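PDB 2NMU: putative DNA-binding protein from Salmonella typhimurium, which probably binds DNA and forms a trimer of subunits built on the PCC (plants and prokaryotes conserved) domain. Local coordinates for residues A[47-52]-A[120-125]; A[126-131]-A[143-148]; A[76-81]-A[92-97]. All blocks are in the same frame, centred on the assembly; numbering follows the deposited sequence.

Contact 1. Residues A[47-52]-A[120-125]; sequences AWIAGC and LVIGEL
W48 and G123 face each other in an antiparallel hydrogen-bonded pair, their backbones exchanging W48 N to G123 O (2.9 Å) and G123 N to W48 O (3.0 Å). Further along, the ladder is interrupted by a classic beta bulge: A50 and G51 both stand opposite V121. V121 O takes a bond of 2.9 Å from A50 N and a weak one from G51 N, while V121 N returns a bond to G51 O.

The aromatic contact is between W48 and the backbone of G123. With chi1 at 88°, the indole CG sits between the backbone N and the carbonyl carbon, and the ring is laid back over the partner strand. G123 CA lies over one face of the six-membered ring in a CH-pi contact, 4.0 Å from its centroid. L125 crosses the indole at about a right angle and brings CD2 to 3.6 Å from W48 CZ3.

Apolar packing dominates the other face, where A47, I49, C52, L120 and I122 project; E124, on the same face, turns its carboxylate to the backbone N of R45 and A46. L120 CD2 touches C52 SG at 3.5 Å and also meets I49 CG2, whereas I49 CD1 meets I122 CG1 at 4.1 Å.

On the W48 side the sheet meets other subunits of the trimer: W48 NE1 bonds to A50 O of the second subunit, and A50 O receives W48 NE1 of the third. Within the chain, this pair of strands lies inside the large antiparallel sheet, between strands 15-25 and 75-86, and L35 and F38 of helix 31-42 cover the L120 and I122 side.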
loop_
_atom_site.group_PDB
_atom_site.type_symbol
_atom_site.label_atom_id
_atom_site.label_comp_id
_atom_site.label_asym_id
_atom_site.label_seq_id
_atom_site.Cartn_x
_atom_site.Cartn_y
_atom_site.Cartn_z
ATOM N N ALA A 47 6.464 12.095 7.088
ATOM C CA ALA A 47 6.603 10.674 6.814
ATOM C C ALA A 47 5.315 9.984 6.386
ATOM O O ALA A 47 4.222 10.525 6.541
ATOM C CB ALA A 47 7.155 9.988 8.048
ATOM N N TRP A 48 5.456 8.783 5.836
ATOM C CA TRP A 48 4.292 8.008 5.424
ATOM C C TRP A 48 4.654 6.535 5.475
ATOM O O TRP A 48 5.831 6.176 5.435
ATOM C CB TRP A 48 3.837 8.411 4.011
ATOM C CG TRP A 48 4.485 7.676 2.863
ATOM C CD1 TRP A 48 3.991 6.582 2.204
ATOM C CD2 TRP A 48 5.721 8.008 2.216
ATOM N NE1 TRP A 48 4.839 6.217 1.187
ATOM C CE2 TRP A 48 5.909 7.072 1.171
ATOM C CE3 TRP A 48 6.687 9.006 2.417
ATOM C CZ2 TRP A 48 7.026 7.101 0.324
ATOM C CZ3 TRP A 48 7.799 9.038 1.575
ATOM C CH2 TRP A 48 7.957 8.085 0.538
ATOM N N ILE A 49 3.651 5.674 5.591
ATOM C CA ILE A 49 3.921 4.242 5.630
ATOM C C ILE A 49 4.081 3.766 4.191
ATOM O O ILE A 49 3.115 3.727 3.426
ATOM C CB ILE A 49 2.770 3.468 6.297
ATOM C CG1 ILE A 49 2.421 4.113 7.644
ATOM C CG2 ILE A 49 3.188 2.006 6.509
ATOM C CD1 ILE A 49 3.561 4.114 8.640
ATOM N N ALA A 50 5.306 3.413 3.823
ATOM C CA ALA A 50 5.587 2.964 2.465
ATOM C C ALA A 50 5.340 1.472 2.276
ATOM O O ALA A 50 5.169 1.006 1.153
ATOM C CB ALA A 50 7.026 3.309 2.091
ATOM N N GLY A 51 5.326 0.725 3.374
ATOM C CA GLY A 51 5.098 -0.710 3.289
ATOM C C GLY A 51 4.870 -1.290 4.670
ATOM O O GLY A 51 5.468 -0.826 5.633
ATOM N N CYS A 52 4.013 -2.301 4.778
ATOM C CA CYS A 52 3.736 -2.893 6.085
ATOM C C CYS A 52 3.110 -4.273 5.992
ATOM O O CYS A 52 2.260 -4.525 5.141
ATOM C CB CYS A 52 2.798 -1.972 6.878
ATOM S SG CYS A 52 2.288 -2.577 8.520
ATOM N N LEU A 120 7.688 -2.802 9.033
ATOM C CA LEU A 120 7.357 -1.530 8.417
ATOM C C LEU A 120 8.501 -0.878 7.669
ATOM O O LEU A 120 9.658 -0.985 8.065
ATOM C CB LEU A 120 6.904 -0.540 9.493
ATOM C CG LEU A 120 5.647 -0.796 10.320
ATOM C CD1 LEU A 120 5.869 -0.327 11.750
ATOM C CD2 LEU A 120 4.478 -0.064 9.685
ATOM N N VAL A 121 8.161 -0.202 6.579
ATOM C CA VAL A 121 9.141 0.564 5.830
ATOM C C VAL A 121 8.493 1.939 5.851
ATOM O O VAL A 121 7.395 2.125 5.327
ATOM C CB VAL A 121 9.299 0.085 4.380
ATOM C CG1 VAL A 121 10.248 1.020 3.630
ATOM C CG2 VAL A 121 9.851 -1.335 4.362
ATOM N N ILE A 122 9.155 2.891 6.494
ATOM C CA ILE A 122 8.617 4.232 6.603
ATOM C C ILE A 122 9.453 5.207 5.794
ATOM O O ILE A 122 10.678 5.182 5.851
ATOM C CB ILE A 122 8.581 4.677 8.080
ATOM C CG1 ILE A 122 7.626 3.767 8.860
ATOM C CG2 ILE A 122 8.148 6.136 8.184
ATOM C CD1 ILE A 122 7.645 3.986 10.363
ATOM N N GLY A 123 8.775 6.043 5.020
ATOM C CA GLY A 123 9.470 7.033 4.223
ATOM C C GLY A 123 9.361 8.396 4.879
ATOM O O GLY A 123 8.364 8.699 5.528
ATOM N N GLU A 124 10.408 9.201 4.726
ATOM C CA GLU A 124 10.458 10.560 5.263
ATOM C C GLU A 124 10.840 11.454 4.078
ATOM O O GLU A 124 11.718 11.103 3.296
ATOM C CB GLU A 124 11.516 10.665 6.369
ATOM C CG GLU A 124 11.957 12.096 6.680
ATOM C CD GLU A 124 10.939 12.885 7.482
ATOM O OE1 GLU A 124 9.744 12.525 7.473
ATOM O OE2 GLU A 124 11.334 13.888 8.119
ATOM N N LEU A 125 10.163 12.589 3.939
ATOM C CA LEU A 125 10.418 13.527 2.843
ATOM C C LEU A 125 11.153 14.736 3.419
ATOM O O LEU A 125 10.528 15.684 3.881
ATOM C CB LEU A 125 9.082 13.957 2.225
ATOM C CG LEU A 125 8.222 12.796 1.701
ATOM C CD1 LEU A 125 6.790 13.261 1.472
ATOM C CD2 LEU A 125 8.827 12.259 0.415
#

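Contact 2. Residues A[126-131]-A[143-148]; sequences PALTFS and LHISSR
F130 packs against L143 and I145 on the buried face of this antiparallel hairpin. T129 pairs with S146 and S131 with H144, each through two backbone hydrogen bonds. L143 CD1 lies over one face of the phenyl ring, a CH-pi contact 4.1 Å from the centroid, and I145 runs alongside the ring in the same direction, its CG1 3.9 Å from F130 CE1. L128 extends the apolar patch, its CD1 touching I145 CG2 at 4.0 Å. Beyond the hairpin, A22 and L23 of the second subunit pack on this side.

The face bearing T129, S131, H144 and S146 is polar and more open. One water bridges T129 O, S131 OG and S146 OG across the strands, and S131 OG approaches the edge of the H144 imidazole, 3.4 Å from CD2.

Past the end of the paired strands, R148 folds back over 126-129. Bends at chi2 (72°) and chi3 (62°) turn its guanidinium side-on to L128 O, which accepts from NE at 2.7 Å and from NH2 at 2.9 Å, nearly in the guanidinium plane. P126 O lies 3.4 Å above that plane, over its centre, and R148 N bonds to A127 O.

NH2 also forms a salt bridge with E124. A cationic group bound to one carbonyl, overlain by another and paired with a carboxylate is held in position and rotation, and its charge is probably well compensated there.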
loop_
_atom_site.group_PDB
_atom_site.type_symbol
_atom_site.label_atom_id
_atom_site.label_comp_id
_atom_site.label_asym_id
_atom_site.label_seq_id
_atom_site.Cartn_x
_atom_site.Cartn_y
_atom_site.Cartn_z
ATOM N N PRO A 126 12.495 14.717 3.381
ATOM C CA PRO A 126 13.350 15.788 3.907
ATOM C C PRO A 126 13.055 17.216 3.458
ATOM O O PRO A 126 13.293 18.157 4.213
ATOM C CB PRO A 126 14.755 15.344 3.495
ATOM C CG PRO A 126 14.639 13.852 3.419
ATOM C CD PRO A 126 13.315 13.686 2.723
ATOM N N ALA A 127 12.546 17.388 2.242
ATOM C CA ALA A 127 12.270 18.728 1.734
ATOM C C ALA A 127 10.923 19.297 2.161
ATOM O O ALA A 127 10.635 20.475 1.923
ATOM C CB ALA A 127 12.372 18.733 0.209
ATOM N N LEU A 128 10.102 18.476 2.807
ATOM C CA LEU A 128 8.779 18.919 3.224
ATOM C C LEU A 128 8.523 18.809 4.722
ATOM O O LEU A 128 9.297 18.206 5.464
ATOM C CB LEU A 128 7.710 18.101 2.490
ATOM C CG LEU A 128 7.807 18.043 0.964
ATOM C CD1 LEU A 128 6.775 17.054 0.432
ATOM C CD2 LEU A 128 7.581 19.429 0.372
ATOM N N THR A 129 7.416 19.403 5.149
ATOM C CA THR A 129 6.988 19.359 6.538
ATOM C C THR A 129 5.474 19.203 6.554
ATOM O O THR A 129 4.761 19.960 5.889
ATOM C CB THR A 129 7.364 20.653 7.300
ATOM O OG1 THR A 129 8.788 20.732 7.440
ATOM C CG2 THR A 129 6.727 20.660 8.681
ATOM N N PHE A 130 4.986 18.210 7.296
ATOM C CA PHE A 130 3.549 17.977 7.408
ATOM C C PHE A 130 3.023 18.590 8.697
ATOM O O PHE A 130 3.676 18.528 9.738
ATOM C CB PHE A 130 3.212 16.481 7.474
ATOM C CG PHE A 130 3.435 15.723 6.192
ATOM C CD1 PHE A 130 3.578 16.377 4.975
ATOM C CD2 PHE A 130 3.464 14.329 6.209
ATOM C CE1 PHE A 130 3.746 15.658 3.794
ATOM C CE2 PHE A 130 3.632 13.602 5.040
ATOM C CZ PHE A 130 3.773 14.267 3.828
ATOM N N SER A 131 1.838 19.177 8.629
ATOM C CA SER A 131 1.196 19.737 9.811
ATOM C C SER A 131 -0.301 19.561 9.599
ATOM O O SER A 131 -0.745 19.265 8.491
ATOM C CB SER A 131 1.555 21.220 10.001
ATOM O OG SER A 131 1.164 22.011 8.893
ATOM N N LEU A 143 -4.300 17.738 6.473
ATOM C CA LEU A 143 -2.903 17.766 6.085
ATOM C C LEU A 143 -2.513 19.043 5.357
ATOM O O LEU A 143 -3.141 19.422 4.373
ATOM C CB LEU A 143 -2.587 16.561 5.190
ATOM C CG LEU A 143 -1.142 16.474 4.693
ATOM C CD1 LEU A 143 -0.210 16.251 5.884
ATOM C CD2 LEU A 143 -1.009 15.338 3.688
ATOM N N HIS A 144 -1.477 19.702 5.864
ATOM C CA HIS A 144 -0.942 20.918 5.265
ATOM C C HIS A 144 0.515 20.606 4.959
ATOM O O HIS A 144 1.259 20.157 5.833
ATOM C CB HIS A 144 -1.029 22.097 6.238
ATOM C CG HIS A 144 -0.345 23.335 5.747
ATOM N ND1 HIS A 144 -0.735 23.997 4.602
ATOM C CD2 HIS A 144 0.715 24.023 6.235
ATOM C CE1 HIS A 144 0.055 25.038 4.405
ATOM N NE2 HIS A 144 0.944 25.076 5.382
ATOM N N ILE A 145 0.914 20.839 3.715
ATOM C CA ILE A 145 2.271 20.553 3.279
ATOM C C ILE A 145 3.024 21.832 2.961
ATOM O O ILE A 145 2.589 22.629 2.134
ATOM C CB ILE A 145 2.246 19.662 2.028
ATOM C CG1 ILE A 145 1.375 18.432 2.300
ATOM C CG2 ILE A 145 3.657 19.242 1.654
ATOM C CD1 ILE A 145 0.855 17.759 1.057
ATOM N N SER A 146 4.154 22.027 3.623
ATOM C CA SER A 146 4.966 23.213 3.394
ATOM C C SER A 146 6.428 22.817 3.273
ATOM O O SER A 146 6.805 21.696 3.616
ATOM C CB SER A 146 4.773 24.215 4.536
ATOM O OG SER A 146 5.056 23.630 5.793
ATOM N N SER A 147 7.246 23.733 2.769
ATOM C CA SER A 147 8.670 23.480 2.600
ATOM C C SER A 147 9.373 23.379 3.953
ATOM O O SER A 147 9.040 24.105 4.891
ATOM C CB SER A 147 9.298 24.599 1.768
ATOM O OG SER A 147 10.695 24.416 1.649
ATOM N N ARG A 148 10.341 22.471 4.052
ATOM C CA ARG A 148 11.092 22.282 5.290
ATOM C C ARG A 148 11.911 23.541 5.575
ATOM O O ARG A 148 11.858 24.093 6.672
ATOM C CB ARG A 148 12.029 21.075 5.160
ATOM C CG ARG A 148 12.815 20.718 6.427
ATOM C CD ARG A 148 11.931 20.092 7.496
ATOM N NE ARG A 148 11.340 18.827 7.057
ATOM C CZ ARG A 148 11.837 17.619 7.320
ATOM N NH1 ARG A 148 12.945 17.486 8.039
ATOM N NH2 ARG A 148 11.225 16.537 6.850
HETATM O O HOH W 1 10.743 22.046 -0.448
HETATM O O HOH W 2 3.317 22.045 7.224
#

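Contact 3. Residues A[76-81]-A[92-97]; sequences FEVISL and LHLAVS
E77 and S97 pair through two backbone bonds, E77 N to S97 O and S97 N to E77 O, each 3.0 Å. The hairpin then passes through a classic beta bulge in which I79 and S80 both face A95. A95 O accepts a bond of 2.9 Å from I79 N and a weak, longer one from S80 N, and A95 N donates to S80 O.

Apolar contacts occupy the face of V78, L81, L94 and V96. V78 CG1 meets L94 CD1 at 3.8 Å, the two side chains crossing at about a right angle. At the strand end, F76 CD1 lies 3.8 Å from V96 CG2.

Around the bulge and on the face of S80, A95 and S97 the contacts are mixed: I79, directed toward the partner strand, brings CD1 to 3.3 Å from S97 OG, and S80 OG, set between the backbone N and the carbonyl carbon (chi1 64°), comes within 3.3 Å of A95 CB. The same hydroxyl donates to a water that in turn donates to H93 O.

H93 ND1 bonds to V78 O of the second subunit, and V78 O receives H93 ND1 of the third. The bulge residues I79 and S80, with A95 opposite, thus belong to a subunit interface, where I79 and A95 also meet across chains, and a buried imidazole nitrogen finds its partner in a strand carbonyl of another subunit.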
loop_
_atom_site.group_PDB
_atom_site.type_symbol
_atom_site.label_atom_id
_atom_site.label_comp_id
_atom_site.label_asym_id
_atom_site.label_seq_id
_atom_site.Cartn_x
_atom_site.Cartn_y
_atom_site.Cartn_z
ATOM N N PHE A 76 -5.575 -11.668 14.005
ATOM C CA PHE A 76 -5.662 -10.879 12.782
ATOM C C PHE A 76 -4.346 -10.705 12.037
ATOM O O PHE A 76 -3.273 -10.656 12.640
ATOM C CB PHE A 76 -6.183 -9.478 13.112
ATOM C CG PHE A 76 -7.568 -9.450 13.687
ATOM C CD1 PHE A 76 -8.680 -9.546 12.863
ATOM C CD2 PHE A 76 -7.765 -9.290 15.057
ATOM C CE1 PHE A 76 -9.970 -9.479 13.390
ATOM C CE2 PHE A 76 -9.050 -9.222 15.594
ATOM C CZ PHE A 76 -10.155 -9.316 14.758
ATOM N N GLU A 77 -4.439 -10.611 10.716
ATOM C CA GLU A 77 -3.272 -10.366 9.880
ATOM C C GLU A 77 -3.450 -8.933 9.396
ATOM O O GLU A 77 -4.571 -8.514 9.096
ATOM C CB GLU A 77 -3.247 -11.294 8.658
ATOM C CG GLU A 77 -2.963 -12.756 8.963
ATOM C CD GLU A 77 -1.540 -12.987 9.423
ATOM O OE1 GLU A 77 -0.615 -12.893 8.588
ATOM O OE2 GLU A 77 -1.342 -13.256 10.624
ATOM N N VAL A 78 -2.365 -8.173 9.352
ATOM C CA VAL A 78 -2.441 -6.810 8.848
ATOM C C VAL A 78 -2.301 -6.920 7.336
ATOM O O VAL A 78 -1.266 -7.350 6.836
ATOM C CB VAL A 78 -1.300 -5.934 9.382
ATOM C CG1 VAL A 78 -1.291 -4.591 8.651
ATOM C CG2 VAL A 78 -1.475 -5.726 10.873
ATOM N N ILE A 79 -3.350 -6.550 6.614
ATOM C CA ILE A 79 -3.326 -6.620 5.157
ATOM C C ILE A 79 -2.726 -5.341 4.595
ATOM O O ILE A 79 -1.939 -5.372 3.651
ATOM C CB ILE A 79 -4.746 -6.831 4.606
ATOM C CG1 ILE A 79 -5.284 -8.173 5.113
ATOM C CG2 ILE A 79 -4.741 -6.777 3.082
ATOM C CD1 ILE A 79 -4.378 -9.362 4.811
ATOM N N SER A 80 -3.107 -4.210 5.178
ATOM C CA SER A 80 -2.562 -2.932 4.754
ATOM C C SER A 80 -2.657 -1.898 5.870
ATOM O O SER A 80 -3.609 -1.876 6.646
ATOM C CB SER A 80 -3.274 -2.417 3.497
ATOM O OG SER A 80 -4.640 -2.155 3.733
ATOM N N LEU A 81 -1.635 -1.059 5.950
ATOM C CA LEU A 81 -1.569 0.012 6.931
ATOM C C LEU A 81 -1.020 1.185 6.126
ATOM O O LEU A 81 0.140 1.183 5.724
ATOM C CB LEU A 81 -0.623 -0.368 8.073
ATOM C CG LEU A 81 -0.265 0.738 9.070
ATOM C CD1 LEU A 81 -1.509 1.467 9.518
ATOM C CD2 LEU A 81 0.459 0.119 10.262
ATOM N N LEU A 92 -3.723 7.504 9.871
ATOM C CA LEU A 92 -3.493 6.147 9.386
ATOM C C LEU A 92 -4.754 5.300 9.274
ATOM O O LEU A 92 -5.652 5.392 10.110
ATOM C CB LEU A 92 -2.506 5.448 10.322
ATOM C CG LEU A 92 -1.172 6.180 10.505
ATOM C CD1 LEU A 92 -0.449 5.650 11.736
ATOM C CD2 LEU A 92 -0.326 6.018 9.251
ATOM N N HIS A 93 -4.812 4.479 8.230
ATOM C CA HIS A 93 -5.939 3.579 8.013
ATOM C C HIS A 93 -5.402 2.158 8.038
ATOM O O HIS A 93 -4.300 1.899 7.556
ATOM C CB HIS A 93 -6.618 3.860 6.670
ATOM C CG HIS A 93 -7.461 5.096 6.671
ATOM N ND1 HIS A 93 -8.429 5.336 5.719
ATOM C CD2 HIS A 93 -7.498 6.151 7.517
ATOM C CE1 HIS A 93 -9.027 6.484 5.982
ATOM N NE2 HIS A 93 -8.481 6.998 7.067
ATOM N N LEU A 94 -6.188 1.241 8.591
ATOM C CA LEU A 94 -5.784 -0.152 8.720
ATOM C C LEU A 94 -6.834 -1.120 8.186
ATOM O O LEU A 94 -8.034 -0.882 8.312
ATOM C CB LEU A 94 -5.524 -0.462 10.200
ATOM C CG LEU A 94 -5.377 -1.918 10.658
ATOM C CD1 LEU A 94 -4.016 -2.468 10.236
ATOM C CD2 LEU A 94 -5.520 -1.990 12.174
ATOM N N ALA A 95 -6.364 -2.208 7.589
ATOM C CA ALA A 95 -7.238 -3.257 7.075
ATOM C C ALA A 95 -6.682 -4.565 7.630
ATOM O O ALA A 95 -5.477 -4.827 7.528
ATOM C CB ALA A 95 -7.211 -3.279 5.554
ATOM N N VAL A 96 -7.539 -5.373 8.245
ATOM C CA VAL A 96 -7.096 -6.649 8.799
ATOM C C VAL A 96 -7.982 -7.783 8.307
ATOM O O VAL A 96 -9.123 -7.551 7.913
ATOM C CB VAL A 96 -7.126 -6.651 10.351
ATOM C CG1 VAL A 96 -6.127 -5.643 10.896
ATOM C CG2 VAL A 96 -8.527 -6.335 10.850
ATOM N N SER A 97 -7.445 -9.002 8.324
ATOM C CA SER A 97 -8.182 -10.194 7.904
ATOM C C SER A 97 -8.155 -11.195 9.055
ATOM O O SER A 97 -7.151 -11.294 9.767
ATOM C CB SER A 97 -7.549 -10.816 6.650
ATOM O OG SER A 97 -6.213 -11.243 6.875
HETATM O O HOH W 3 -4.614 0.533 4.728
#

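Contacts 1 and 3 belong to the same large antiparallel sheet, where strands 47-56 and 75-86 are neighbours; their centres are about 15 Å apart and they meet directly, as in I49 CG1 against L92 CD2. Along the chain, the hairpin of contact 3 is nested inside the loop closed by contact 1. Contact 2 follows both, in the separate two-stranded hairpin after strand 114-124. Its centre is about 15 Å from that of contact 1, which it touches where L125 CD1 packs against F130 CZ, and about 26 Å from that of contact 3, without touching it. Since all three reach the second subunit, sheet and hairpin alike help build the trimer.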